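Local coordinates for aminotransferase class I and II (PDB 3OP7), which probably catalyses a pyridoxal-phosphate-dependent transamination, carrying its cofactor on a lysine and working as a two-subunit assembly of the class I and II aminotransferase family, at residues S30-E35 / Q271-R276; K50-T55 / G256-L261; L96-L101 / D120-L125; L324-E329 / E362-F367. All coordinates share one frame; numbering follows the deposited sequence. Where two conformers were deposited one is given.

Contact 1 of 4, residues S30-E35 / Q271-R276; sequences SSLTLE and QEILER. With SO4 (sulfate ion), chain C; EDO (1,2-ethanediol), chain I.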
loop_
_atom_site.group_PDB
_atom_site.type_symbol
_atom_site.label_atom_id
_atom_site.label_comp_id
_atom_site.label_asym_id
_atom_site.label_seq_id
_atom_site.Cartn_x
_atom_site.Cartn_y
_atom_site.Cartn_z
ATOM N N SER A 30 -22.998 1.870 -1.484
ATOM C CA SER A 30 -23.007 3.336 -1.689
ATOM C C SER A 30 -22.178 4.070 -0.647
ATOM O O SER A 30 -22.514 4.100 0.530
ATOM C CB SER A 30 -24.412 3.900 -1.645
ATOM O OG SER A 30 -25.204 3.318 -2.676
ATOM N N SER A 31 -21.082 4.670 -1.102
ATOM C CA SER A 31 -20.108 5.295 -0.214
ATOM C C SER A 31 -20.670 6.473 0.581
ATOM O O SER A 31 -21.620 7.154 0.150
ATOM C CB SER A 31 -18.937 5.800 -1.055
ATOM O OG SER A 31 -19.353 6.901 -1.849
ATOM N N LEU A 32 -20.073 6.710 1.724
ATOM C CA LEU A 32 -20.388 7.851 2.587
ATOM C C LEU A 32 -19.590 9.054 2.179
ATOM O O LEU A 32 -18.422 8.934 1.758
ATOM C CB LEU A 32 -20.056 7.495 4.042
ATOM C CG LEU A 32 -21.067 6.570 4.756
ATOM C CD1 LEU A 32 -20.392 5.964 6.049
ATOM C CD2 LEU A 32 -22.313 7.336 5.066
ATOM N N THR A 33 -20.182 10.217 2.361
ATOM C CA THR A 33 -19.400 11.448 2.453
ATOM C C THR A 33 -19.075 11.745 3.928
ATOM O O THR A 33 -19.720 11.230 4.835
ATOM C CB THR A 33 -20.142 12.646 1.919
ATOM O OG1 THR A 33 -21.315 12.869 2.742
ATOM C CG2 THR A 33 -20.552 12.470 0.419
ATOM N N LEU A 34 -18.098 12.612 4.174
ATOM C CA LEU A 34 -17.795 13.030 5.541
ATOM C C LEU A 34 -19.030 13.656 6.173
ATOM O O LEU A 34 -19.357 13.373 7.315
ATOM C CB LEU A 34 -16.596 14.006 5.534
ATOM C CG LEU A 34 -15.722 14.023 6.768
ATOM C CD1 LEU A 34 -15.348 12.603 7.208
ATOM C CD2 LEU A 34 -14.487 14.911 6.480
ATOM N N GLU A 35 -19.732 14.488 5.408
ATOM C CA GLU A 35 -20.983 15.112 5.859
ATOM C C GLU A 35 -21.975 14.071 6.396
ATOM O O GLU A 35 -22.526 14.242 7.471
ATOM C CB GLU A 35 -21.642 15.852 4.687
ATOM C CG GLU A 35 -23.091 16.305 4.917
ATOM C CD GLU A 35 -23.241 17.771 5.193
ATOM O OE1 GLU A 35 -22.431 18.585 4.675
ATOM O OE2 GLU A 35 -24.216 18.106 5.913
ATOM N N GLN A 271 -22.199 0.622 14.498
ATOM C CA GLN A 271 -23.557 0.115 14.489
ATOM C C GLN A 271 -24.510 1.006 13.684
ATOM O O GLN A 271 -25.450 0.512 13.032
ATOM C CB GLN A 271 -24.017 -0.123 15.938
ATOM C CG GLN A 271 -23.264 -1.328 16.544
ATOM C CD GLN A 271 -23.264 -1.394 18.067
ATOM O OE1 GLN A 271 -22.846 -0.461 18.743
ATOM N NE2 GLN A 271 -23.689 -2.522 18.600
ATOM N N GLU A 272 -24.277 2.314 13.720
ATOM C CA GLU A 272 -25.065 3.228 12.900
ATOM C C GLU A 272 -24.815 3.049 11.395
ATOM O O GLU A 272 -25.757 3.144 10.576
ATOM C CB GLU A 272 -24.864 4.682 13.320
ATOM C CG GLU A 272 -25.385 4.940 14.745
ATOM C CD GLU A 272 -24.244 4.993 15.750
ATOM O OE1 GLU A 272 -23.504 3.984 15.932
ATOM O OE2 GLU A 272 -24.083 6.080 16.345
ATOM N N ILE A 273 -23.568 2.778 11.030
ATOM C CA ILE A 273 -23.241 2.493 9.645
ATOM C C ILE A 273 -23.898 1.171 9.224
ATOM O O ILE A 273 -24.495 1.066 8.134
ATOM C CB ILE A 273 -21.713 2.545 9.403
ATOM C CG1 ILE A 273 -21.186 3.952 9.696
ATOM C CG2 ILE A 273 -21.377 2.121 7.965
ATOM C CD1 ILE A 273 -19.686 3.959 9.719
ATOM N N LEU A 274 -23.840 0.161 10.087
ATOM C CA LEU A 274 -24.452 -1.119 9.774
ATOM C C LEU A 274 -25.944 -0.966 9.531
ATOM O O LEU A 274 -26.518 -1.601 8.638
ATOM C CB LEU A 274 -24.206 -2.137 10.886
ATOM C CG LEU A 274 -22.750 -2.621 11.014
ATOM C CD1 LEU A 274 -22.614 -3.598 12.180
ATOM C CD2 LEU A 274 -22.181 -3.254 9.747
ATOM N N GLU A 275 -26.583 -0.123 10.327
ATOM C CA GLU A 275 -28.028 0.058 10.202
ATOM C C GLU A 275 -28.389 0.728 8.878
ATOM O O GLU A 275 -29.324 0.291 8.199
ATOM C CB GLU A 275 -28.546 0.787 11.429
ATOM C CG GLU A 275 -28.962 -0.198 12.537
ATOM C CD GLU A 275 -30.202 -1.021 12.142
ATOM O OE1 GLU A 275 -31.255 -0.417 11.831
ATOM O OE2 GLU A 275 -30.123 -2.272 12.116
ATOM N N ARG A 276 -27.615 1.752 8.495
ATOM C CA ARG A 276 -27.734 2.397 7.190
ATOM C C ARG A 276 -27.587 1.357 6.080
ATOM O O ARG A 276 -28.397 1.309 5.171
ATOM C CB ARG A 276 -26.666 3.464 7.004
ATOM C CG ARG A 276 -26.631 4.144 5.624
ATOM C CD ARG A 276 -25.293 4.774 5.407
ATOM N NE ARG A 276 -25.143 5.498 4.135
ATOM C CZ ARG A 276 -24.431 5.072 3.093
ATOM N NH1 ARG A 276 -23.832 3.889 3.109
ATOM N NH2 ARG A 276 -24.313 5.853 2.024
HETATM S S SO4 C . -20.551 5.290 -4.797
HETATM O O1 SO4 C . -21.965 5.599 -4.745
HETATM O O2 SO4 C . -20.168 4.177 -3.915
HETATM O O3 SO4 C . -19.948 5.078 -6.079
HETATM O O4 SO4 C . -20.031 6.549 -4.347
HETATM C C1 EDO I . -26.318 -5.563 11.669
HETATM O O1 EDO I . -26.019 -6.686 12.493
HETATM C C2 EDO I . -27.463 -4.777 12.296
HETATM O O2 EDO I . -27.884 -3.726 11.418
#
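R276 reaches from its helix to the backbone of S30 and grips the carbonyl oxygen with both terminal nitrogens, an instance of a guanidinium holding main chain where no regular structure does. NH1 and NH2 of R276 each donate to S30 O, at 2.9 Å and 2.9 Å, and the oxygen lies almost exactly in the guanidinium plane. NH1 comes up nearly in line with the C=O bond, while NH2 sits above the carbonyl plane. Because CG lies anti to the backbone N (chi1 176°) and the chain runs extended from CG to NE, the group spans the distance between the segments. The packed part is L32, whose CD2 lies over one face of the guanidinium, 3.5 Å from R276 NE; its other methyl, CD1, meets I273 CG1 at 4.2 Å in a looser apolar touch. Beyond the S30-L32 loop, S31 N donates to O2 of a sulfate (3.0 Å), an ion probably taken from the crystallisation liquor and also held by N58 of the second subunit. At the other margin OE2 of the exposed E275 accepts a hydrogen bond from an ethanediol, likewise probably from the liquor. R276 NE also forms a salt bridge with E36; together with the paired bonds to S30 O it holds the guanidinium's orientation, and E36 probably offsets its charge, tying the segment before helix 34-41 to helix 270-294.

Contact 2 of 4, residues K50-T55 / G256-L261; sequences KKLQGT and GVFDDL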
loop_
_atom_site.group_PDB
_atom_site.type_symbol
_atom_site.label_atom_id
_atom_site.label_comp_id
_atom_site.label_asym_id
_atom_site.label_seq_id
_atom_site.Cartn_x
_atom_site.Cartn_y
_atom_site.Cartn_z
ATOM N N LYS A 50 -11.073 21.081 13.659
ATOM C CA LYS A 50 -10.136 21.719 14.570
ATOM C C LYS A 50 -9.050 20.728 14.973
ATOM O O LYS A 50 -7.880 21.076 14.960
ATOM C CB LYS A 50 -10.845 22.280 15.815
ATOM C CG LYS A 50 -9.947 23.213 16.638
ATOM C CD LYS A 50 -10.779 24.166 17.544
ATOM C CE LYS A 50 -9.936 25.245 18.246
ATOM N NZ LYS A 50 -10.800 26.341 18.840
ATOM N N LYS A 51 -9.433 19.513 15.325
ATOM C CA LYS A 51 -8.476 18.499 15.717
ATOM C C LYS A 51 -7.570 18.167 14.518
ATOM O O LYS A 51 -6.351 18.181 14.617
ATOM C CB LYS A 51 -9.185 17.249 16.196
ATOM C CG LYS A 51 -8.242 16.086 16.599
ATOM C CD LYS A 51 -9.066 15.111 17.380
ATOM C CE LYS A 51 -8.379 13.793 17.628
ATOM N NZ LYS A 51 -9.443 12.905 18.236
ATOM N N LEU A 52 -8.196 17.912 13.370
ATOM C CA LEU A 52 -7.453 17.566 12.160
ATOM C C LEU A 52 -6.445 18.634 11.788
ATOM O O LEU A 52 -5.304 18.309 11.482
ATOM C CB LEU A 52 -8.407 17.361 10.992
ATOM C CG LEU A 52 -7.723 17.204 9.627
ATOM C CD1 LEU A 52 -6.920 15.909 9.584
ATOM C CD2 LEU A 52 -8.781 17.291 8.469
ATOM N N GLN A 53 -6.885 19.878 11.784
ATOM C CA GLN A 53 -6.139 21.009 11.221
ATOM C C GLN A 53 -4.794 21.255 11.914
ATOM O O GLN A 53 -3.836 21.708 11.298
ATOM C CB GLN A 53 -7.003 22.263 11.322
ATOM C CG GLN A 53 -6.391 23.529 10.806
ATOM C CD GLN A 53 -7.422 24.596 10.420
ATOM O OE1 GLN A 53 -8.516 24.272 9.950
ATOM N NE2 GLN A 53 -7.059 25.880 10.619
ATOM N N GLY A 54 -4.751 20.920 13.192
ATOM C CA GLY A 54 -3.549 21.072 13.991
ATOM C C GLY A 54 -2.717 19.830 14.189
ATOM O O GLY A 54 -1.699 19.889 14.919
ATOM N N THR A 55 -3.105 18.730 13.542
ATOM C CA THR A 55 -2.382 17.463 13.641
ATOM C C THR A 55 -1.243 17.457 12.622
ATOM O O THR A 55 -1.463 17.630 11.440
ATOM C CB THR A 55 -3.317 16.262 13.485
ATOM O OG1 THR A 55 -4.309 16.313 14.507
ATOM C CG2 THR A 55 -2.574 14.928 13.569
ATOM N N GLY A 256 -2.823 6.523 6.345
ATOM C CA GLY A 256 -2.757 7.993 6.504
ATOM C C GLY A 256 -3.261 8.531 7.842
ATOM O O GLY A 256 -4.064 7.898 8.502
ATOM N N VAL A 257 -2.768 9.711 8.223
ATOM C CA VAL A 257 -3.205 10.403 9.441
ATOM C C VAL A 257 -4.729 10.717 9.445
ATOM O O VAL A 257 -5.415 10.384 10.389
ATOM C CB VAL A 257 -2.386 11.696 9.659
ATOM C CG1 VAL A 257 -2.899 12.582 10.798
ATOM C CG2 VAL A 257 -0.946 11.292 9.973
ATOM N N PHE A 258 -5.208 11.362 8.387
ATOM C CA PHE A 258 -6.633 11.701 8.273
ATOM C C PHE A 258 -7.396 10.422 8.144
ATOM O O PHE A 258 -8.467 10.272 8.722
ATOM C CB PHE A 258 -6.877 12.581 7.049
ATOM C CG PHE A 258 -8.291 12.704 6.622
ATOM C CD1 PHE A 258 -8.836 11.769 5.757
ATOM C CD2 PHE A 258 -9.104 13.754 7.063
ATOM C CE1 PHE A 258 -10.136 11.892 5.312
ATOM C CE2 PHE A 258 -10.437 13.858 6.608
ATOM C CZ PHE A 258 -10.918 12.934 5.733
ATOM N N ASP A 259 -6.830 9.484 7.405
ATOM C CA ASP A 259 -7.532 8.214 7.150
ATOM C C ASP A 259 -7.841 7.451 8.471
ATOM O O ASP A 259 -8.949 6.959 8.729
ATOM C CB ASP A 259 -6.737 7.373 6.158
ATOM C CG ASP A 259 -6.501 8.079 4.828
ATOM O OD1 ASP A 259 -7.372 8.869 4.404
ATOM O OD2 ASP A 259 -5.410 7.810 4.216
ATOM N N ASP A 260 -6.836 7.347 9.336
ATOM C CA ASP A 260 -7.003 6.785 10.657
ATOM C C ASP A 260 -8.002 7.585 11.526
ATOM O O ASP A 260 -8.761 7.007 12.291
ATOM C CB ASP A 260 -5.646 6.626 11.354
ATOM C CG ASP A 260 -5.791 6.330 12.844
ATOM O OD1 ASP A 260 -5.884 5.159 13.234
ATOM O OD2 ASP A 260 -5.780 7.317 13.603
ATOM N N LEU A 261 -7.972 8.920 11.451
ATOM C CA LEU A 261 -8.913 9.777 12.205
ATOM C C LEU A 261 -10.354 9.463 11.815
ATOM O O LEU A 261 -11.227 9.305 12.688
ATOM C CB LEU A 261 -8.626 11.248 11.930
ATOM C CG LEU A 261 -8.292 12.276 13.001
ATOM C CD1 LEU A 261 -9.004 13.562 12.635
ATOM C CD2 LEU A 261 -8.564 11.852 14.486
#
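The end of helix 45-53 faces the first turn of helix 257-268, with L52 and F258 bringing their CA atoms to 7.1 Å and T55 and V257 standing a little farther apart. G256 occupies the N-cap position of the second helix. T55 OG1 turns back to donate to K51 O at 2.8 Å, from above that carbonyl's plane, which fixes the threonine's rotation and leaves its methyl facing across. The side chains then mesh without polar bonds. L52 is central: its CD2 approaches the edge of the F258 ring, 3.8 Å from CD2 of F258, and CB of L52 lies 4.2 Å from CD1 of L261. In this one of its two modelled conformers, L261 spreads its methyls between neighbours, since its CD2 rests 3.7 Å from CE of K51. That lysine, extended beyond CG, lays its aliphatic part against the leucine at the exposed margin. At the other end, CG2 of T55 meets CG1 of V257 at 3.6 Å; both methyls are anti to their own backbone N, the threonine's with its hydroxyl at chi1 -59°. F48 of helix 45-53 extends the seam by touching F258 and L261. The second subunit also packs here, its F258 stacking on F258 and its L34 packing on L52, so that helices 45-53 and 257-268 both belong to the dimer interface.

Contact 3 of 4, residues L96-L101 / D120-L125; sequences LVLYSL and DIPKSL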
loop_
_atom_site.group_PDB
_atom_site.type_symbol
_atom_site.label_atom_id
_atom_site.label_comp_id
_atom_site.label_asym_id
_atom_site.label_seq_id
_atom_site.Cartn_x
_atom_site.Cartn_y
_atom_site.Cartn_z
ATOM N N LEU A 96 0.281 -7.828 3.048
ATOM C CA LEU A 96 1.202 -7.898 4.198
ATOM C C LEU A 96 1.279 -9.333 4.761
ATOM O O LEU A 96 2.374 -9.835 5.062
ATOM C CB LEU A 96 0.749 -6.974 5.285
ATOM C CG LEU A 96 1.575 -6.960 6.591
ATOM C CD1 LEU A 96 3.050 -6.590 6.312
ATOM C CD2 LEU A 96 0.905 -6.016 7.619
ATOM N N VAL A 97 0.135 -9.978 4.898
ATOM C CA VAL A 97 0.095 -11.360 5.440
ATOM C C VAL A 97 0.906 -12.304 4.531
ATOM O O VAL A 97 1.836 -13.012 4.980
ATOM C CB VAL A 97 -1.323 -11.887 5.623
ATOM C CG1 VAL A 97 -1.343 -13.431 6.014
ATOM C CG2 VAL A 97 -2.019 -11.061 6.711
ATOM N N LEU A 98 0.581 -12.289 3.239
ATOM C CA LEU A 98 1.179 -13.233 2.304
ATOM C C LEU A 98 2.648 -12.954 2.086
ATOM O O LEU A 98 3.497 -13.847 2.098
ATOM C CB LEU A 98 0.357 -13.220 0.995
ATOM C CG LEU A 98 -1.099 -13.690 1.185
ATOM C CD1 LEU A 98 -1.981 -13.221 0.028
ATOM C CD2 LEU A 98 -1.144 -15.219 1.320
ATOM N N TYR A 99 2.972 -11.696 1.912
ATOM C CA TYR A 99 4.349 -11.352 1.652
ATOM C C TYR A 99 5.249 -11.676 2.865
ATOM O O TYR A 99 6.410 -12.110 2.700
ATOM C CB TYR A 99 4.413 -9.894 1.253
ATOM C CG TYR A 99 5.592 -9.455 0.446
ATOM C CD1 TYR A 99 6.331 -10.338 -0.318
ATOM C CD2 TYR A 99 5.994 -8.148 0.465
ATOM C CE1 TYR A 99 7.451 -9.919 -1.041
ATOM C CE2 TYR A 99 7.100 -7.724 -0.273
ATOM C CZ TYR A 99 7.809 -8.611 -1.025
ATOM O OH TYR A 99 8.927 -8.167 -1.719
ATOM N N SER A 100 4.733 -11.487 4.073
ATOM C CA SER A 100 5.491 -11.707 5.300
ATOM C C SER A 100 5.699 -13.204 5.537
ATOM O O SER A 100 6.800 -13.633 5.962
ATOM C CB SER A 100 4.743 -11.104 6.505
ATOM O OG SER A 100 4.745 -9.693 6.453
ATOM N N LEU A 101 4.652 -13.994 5.304
ATOM C CA LEU A 101 4.637 -15.367 5.779
ATOM C C LEU A 101 4.963 -16.434 4.758
ATOM O O LEU A 101 5.366 -17.530 5.144
ATOM C CB LEU A 101 3.287 -15.696 6.462
ATOM C CG LEU A 101 2.973 -14.815 7.672
ATOM C CD1 LEU A 101 1.547 -15.154 8.145
ATOM C CD2 LEU A 101 4.011 -14.966 8.804
ATOM N N ASP A 120 -2.783 -15.603 -6.393
ATOM C CA ASP A 120 -1.681 -15.143 -7.229
ATOM C C ASP A 120 -0.523 -14.540 -6.464
ATOM O O ASP A 120 0.620 -14.677 -6.897
ATOM C CB ASP A 120 -2.181 -14.265 -8.376
ATOM C CG ASP A 120 -2.655 -15.093 -9.580
ATOM O OD1 ASP A 120 -2.217 -16.291 -9.724
ATOM O OD2 ASP A 120 -3.472 -14.550 -10.386
ATOM N N ILE A 121 -0.769 -13.911 -5.320
ATOM C CA ILE A 121 0.371 -13.452 -4.540
ATOM C C ILE A 121 1.222 -14.644 -4.100
ATOM O O ILE A 121 2.444 -14.636 -4.326
ATOM C CB ILE A 121 -0.000 -12.454 -3.392
ATOM C CG1 ILE A 121 -0.542 -11.149 -3.996
ATOM C CG2 ILE A 121 1.226 -12.171 -2.523
ATOM C CD1 ILE A 121 -1.111 -10.159 -2.982
ATOM N N PRO A 122 0.617 -15.695 -3.498
ATOM C CA PRO A 122 1.524 -16.754 -3.092
ATOM C C PRO A 122 2.270 -17.407 -4.251
ATOM O O PRO A 122 3.434 -17.729 -4.113
ATOM C CB PRO A 122 0.639 -17.771 -2.353
ATOM C CG PRO A 122 -0.719 -17.201 -2.270
ATOM C CD PRO A 122 -0.693 -15.783 -2.845
ATOM N N LYS A 123 1.618 -17.574 -5.382
ATOM C CA LYS A 123 2.313 -18.109 -6.570
ATOM C C LYS A 123 3.522 -17.265 -6.905
ATOM O O LYS A 123 4.616 -17.791 -7.158
ATOM C CB LYS A 123 1.401 -18.092 -7.803
ATOM C CG LYS A 123 0.495 -19.255 -7.980
ATOM C CD LYS A 123 0.299 -19.472 -9.501
ATOM C CE LYS A 123 -0.420 -20.774 -9.843
ATOM N NZ LYS A 123 -0.599 -20.890 -11.338
ATOM N N SER A 124 3.348 -15.945 -6.875
ATOM C CA SER A 124 4.420 -15.036 -7.234
ATOM C C SER A 124 5.576 -15.132 -6.287
ATOM O O SER A 124 6.701 -14.773 -6.648
ATOM C CB SER A 124 3.926 -13.576 -7.288
ATOM O OG SER A 124 3.680 -13.044 -5.974
ATOM N N LEU A 125 5.343 -15.633 -5.077
ATOM C CA LEU A 125 6.423 -15.728 -4.097
ATOM C C LEU A 125 7.131 -17.082 -4.114
ATOM O O LEU A 125 8.042 -17.365 -3.313
ATOM C CB LEU A 125 5.886 -15.377 -2.698
ATOM C CG LEU A 125 5.302 -13.980 -2.580
ATOM C CD1 LEU A 125 4.645 -13.736 -1.235
ATOM C CD2 LEU A 125 6.391 -12.940 -2.846
#
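L98 packs on I121 and P122, while L125, just past helix 117-124, reaches back to L98 and Y99. CB of L98 lies 3.8 Å from CG2 of I121, the two side chains crossing at about a right angle, while CD1 of L98 meets CD of P122 at 4.1 Å. From beyond the helix end, CD1 of L125 comes to 3.5 Å from O of L98, and CD2 of L125 reaches CD1 of Y99 at 3.6 Å. With CG beside the backbone N (chi1 -60°), L125 directs both methyls at the neighbouring helix.

The second shell sets these positions. P122 kinks helix 117-124, and S124 OG donates to I121 O at 2.6 Å on a lone pair in the carbonyl plane. Y99 OH bonds with S124 OG of the second subunit. L98 also touches M157 of strand 157-161. Helix 89-101, strand 107-112 and helix 117-124 follow in sequence, and this helix pair packing against the mixed sheet is characteristic of the large domain of fold-type I pyridoxal-phosphate enzymes.

Contact 4 of 4, residues L324-E329 / E362-F367; sequences LQLLQE and EKLSQF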
loop_
_atom_site.group_PDB
_atom_site.type_symbol
_atom_site.label_atom_id
_atom_site.label_comp_id
_atom_site.label_asym_id
_atom_site.label_seq_id
_atom_site.Cartn_x
_atom_site.Cartn_y
_atom_site.Cartn_z
ATOM N N LEU A 324 -19.318 -6.886 -23.164
ATOM C CA LEU A 324 -18.822 -5.832 -24.066
ATOM C C LEU A 324 -19.968 -5.282 -24.914
ATOM O O LEU A 324 -20.113 -4.071 -25.089
ATOM C CB LEU A 324 -17.717 -6.359 -24.995
ATOM C CG LEU A 324 -16.324 -6.667 -24.404
ATOM C CD1 LEU A 324 -15.525 -7.554 -25.401
ATOM C CD2 LEU A 324 -15.579 -5.379 -24.065
ATOM N N GLN A 325 -20.773 -6.188 -25.449
ATOM C CA GLN A 325 -21.928 -5.795 -26.252
ATOM C C GLN A 325 -22.974 -5.047 -25.444
ATOM O O GLN A 325 -23.496 -4.042 -25.908
ATOM C CB GLN A 325 -22.570 -7.013 -26.881
ATOM C CG GLN A 325 -21.764 -7.619 -27.986
ATOM C CD GLN A 325 -22.533 -8.731 -28.702
ATOM O OE1 GLN A 325 -21.936 -9.696 -29.193
ATOM N NE2 GLN A 325 -23.861 -8.608 -28.739
ATOM N N LEU A 326 -23.290 -5.544 -24.253
ATOM C CA LEU A 326 -24.222 -4.856 -23.345
ATOM C C LEU A 326 -23.726 -3.441 -23.020
ATOM O O LEU A 326 -24.495 -2.460 -23.025
ATOM C CB LEU A 326 -24.373 -5.654 -22.051
ATOM C CG LEU A 326 -25.154 -4.997 -20.915
ATOM C CD1 LEU A 326 -26.652 -4.937 -21.259
ATOM C CD2 LEU A 326 -24.863 -5.712 -19.605
ATOM N N LEU A 327 -22.431 -3.330 -22.780
ATOM C CA LEU A 327 -21.829 -2.030 -22.501
ATOM C C LEU A 327 -21.961 -1.095 -23.715
ATOM O O LEU A 327 -22.422 0.039 -23.567
ATOM C CB LEU A 327 -20.360 -2.194 -22.084
ATOM C CG LEU A 327 -19.554 -0.926 -21.781
ATOM C CD1 LEU A 327 -20.166 -0.206 -20.592
ATOM C CD2 LEU A 327 -18.086 -1.285 -21.477
ATOM N N GLN A 328 -21.587 -1.563 -24.906
ATOM C CA GLN A 328 -21.599 -0.743 -26.123
ATOM C C GLN A 328 -23.025 -0.313 -26.484
ATOM O O GLN A 328 -23.279 0.834 -26.861
ATOM C CB GLN A 328 -20.987 -1.529 -27.297
ATOM C CG GLN A 328 -19.477 -1.804 -27.181
ATOM C CD GLN A 328 -18.993 -2.865 -28.165
ATOM O OE1 GLN A 328 -19.728 -3.291 -29.055
ATOM N NE2 GLN A 328 -17.748 -3.294 -28.001
ATOM N N GLU A 329 -23.947 -1.258 -26.379
ATOM C CA GLU A 329 -25.332 -1.031 -26.797
ATOM C C GLU A 329 -26.258 -0.334 -25.778
ATOM O O GLU A 329 -27.188 0.363 -26.192
ATOM C CB GLU A 329 -25.968 -2.352 -27.229
ATOM C CG GLU A 329 -25.336 -2.918 -28.481
ATOM C CD GLU A 329 -26.152 -4.061 -29.083
ATOM O OE1 GLU A 329 -27.396 -4.059 -28.947
ATOM O OE2 GLU A 329 -25.546 -4.964 -29.688
ATOM N N GLU A 362 -33.365 -3.106 -15.920
ATOM C CA GLU A 362 -34.274 -2.849 -17.028
ATOM C C GLU A 362 -33.553 -2.992 -18.374
ATOM O O GLU A 362 -34.006 -3.739 -19.258
ATOM C CB GLU A 362 -34.893 -1.467 -16.869
ATOM C CG GLU A 362 -36.255 -1.500 -16.130
ATOM C CD GLU A 362 -36.714 -0.131 -15.583
ATOM O OE1 GLU A 362 -36.048 0.919 -15.830
ATOM O OE2 GLU A 362 -37.746 -0.130 -14.873
ATOM N N LYS A 363 -32.404 -2.324 -18.501
ATOM C CA LYS A 363 -31.629 -2.353 -19.740
ATOM C C LYS A 363 -31.014 -3.726 -20.022
ATOM O O LYS A 363 -30.911 -4.128 -21.176
ATOM C CB LYS A 363 -30.546 -1.269 -19.748
ATOM C CG LYS A 363 -31.085 0.184 -19.834
ATOM C CD LYS A 363 -31.668 0.524 -21.217
ATOM C CE LYS A 363 -31.760 2.035 -21.457
ATOM N NZ LYS A 363 -32.688 2.382 -22.584
ATOM N N LEU A 364 -30.596 -4.430 -18.975
ATOM C CA LEU A 364 -30.107 -5.806 -19.111
ATOM C C LEU A 364 -31.212 -6.709 -19.648
ATOM O O LEU A 364 -30.973 -7.516 -20.551
ATOM C CB LEU A 364 -29.604 -6.336 -17.764
ATOM C CG LEU A 364 -29.013 -7.743 -17.755
ATOM C CD1 LEU A 364 -28.007 -7.958 -18.905
ATOM C CD2 LEU A 364 -28.369 -8.060 -16.387
ATOM N N SER A 365 -32.424 -6.558 -19.121
ATOM C CA SER A 365 -33.576 -7.328 -19.647
ATOM C C SER A 365 -33.892 -6.998 -21.114
ATOM O O SER A 365 -34.272 -7.886 -21.884
ATOM C CB SER A 365 -34.828 -7.108 -18.791
ATOM O OG SER A 365 -34.647 -7.713 -17.524
ATOM N N GLN A 366 -33.731 -5.729 -21.490
ATOM C CA GLN A 366 -33.873 -5.312 -22.897
ATOM C C GLN A 366 -32.882 -6.047 -23.799
ATOM O O GLN A 366 -33.248 -6.564 -24.854
ATOM C CB GLN A 366 -33.642 -3.802 -23.043
ATOM C CG GLN A 366 -34.859 -2.893 -22.815
ATOM C CD GLN A 366 -34.484 -1.431 -23.012
ATOM O OE1 GLN A 366 -33.744 -1.106 -23.942
ATOM N NE2 GLN A 366 -34.971 -0.547 -22.133
ATOM N N PHE A 367 -31.624 -6.084 -23.363
ATOM C CA PHE A 367 -30.572 -6.791 -24.070
ATOM C C PHE A 367 -30.903 -8.285 -24.163
ATOM O O PHE A 367 -30.800 -8.879 -25.236
ATOM C CB PHE A 367 -29.227 -6.565 -23.351
ATOM C CG PHE A 367 -28.038 -7.014 -24.135
ATOM C CD1 PHE A 367 -27.794 -6.515 -25.412
ATOM C CD2 PHE A 367 -27.148 -7.935 -23.600
ATOM C CE1 PHE A 367 -26.675 -6.939 -26.146
ATOM C CE2 PHE A 367 -26.042 -8.358 -24.328
ATOM C CZ PHE A 367 -25.801 -7.859 -25.594
#
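F367 lays its ring against the backbone and side chain of L326, the nearest CA pair between the two segments at 6.7 Å. The aromatic interaction is a CH-pi contact: CB of L326 stands 4.2 Å from the centroid of the F367 ring, 25° off the ring normal. CG of F367 is anti to the backbone N (chi1 -168°), which carries the ring away from its own helix and across to the other one.

Apolar packing continues around it. CD1 of L326 lies 3.7 Å from CB of F367, and CD2 of L326 meets CD1 of L364 at 3.9 Å, those two leucines crossing at about a right angle.

Polar side chains line the outer margin, where CB and the amide of Q325 and the carboxylate of E329 approach the ring. CB of Q325 sits 3.6 Å from CZ of F367, its amide plane nearly perpendicular to the ring. The carboxylate of E329 stands at the ring edge, OE1 being 4.1 Å from CE1 of F367, also turned square to the ring.

F322 and F371 add edge-to-face partners to F367. The segment axes cross at 113° and come no nearer than 10.6 Å, a helix-helix crossing filled by F367 beside strand 332-333 in the C-terminal small domain usual in this aminotransferase family.

Contacts 1 and 2 lie together, their centres 20 Å apart, and meet where L34 packs on F258; helices 34-41 and 45-53 are consecutive in the chain, as are 257-268 and 270-294. Contacts 1 and 3 have their centres 33 Å apart, on opposite sides of the chain's centre, and contact 3 falls within the span of sequence that contact 2 brings together, itself within that of contact 1. These three all touch the second subunit, so the dimer interface draws on widely separated parts of the chain. Contact 4 follows in series, about 44 Å from contact 2 between centres, and lies in the small domain, where its segments meet no second chain.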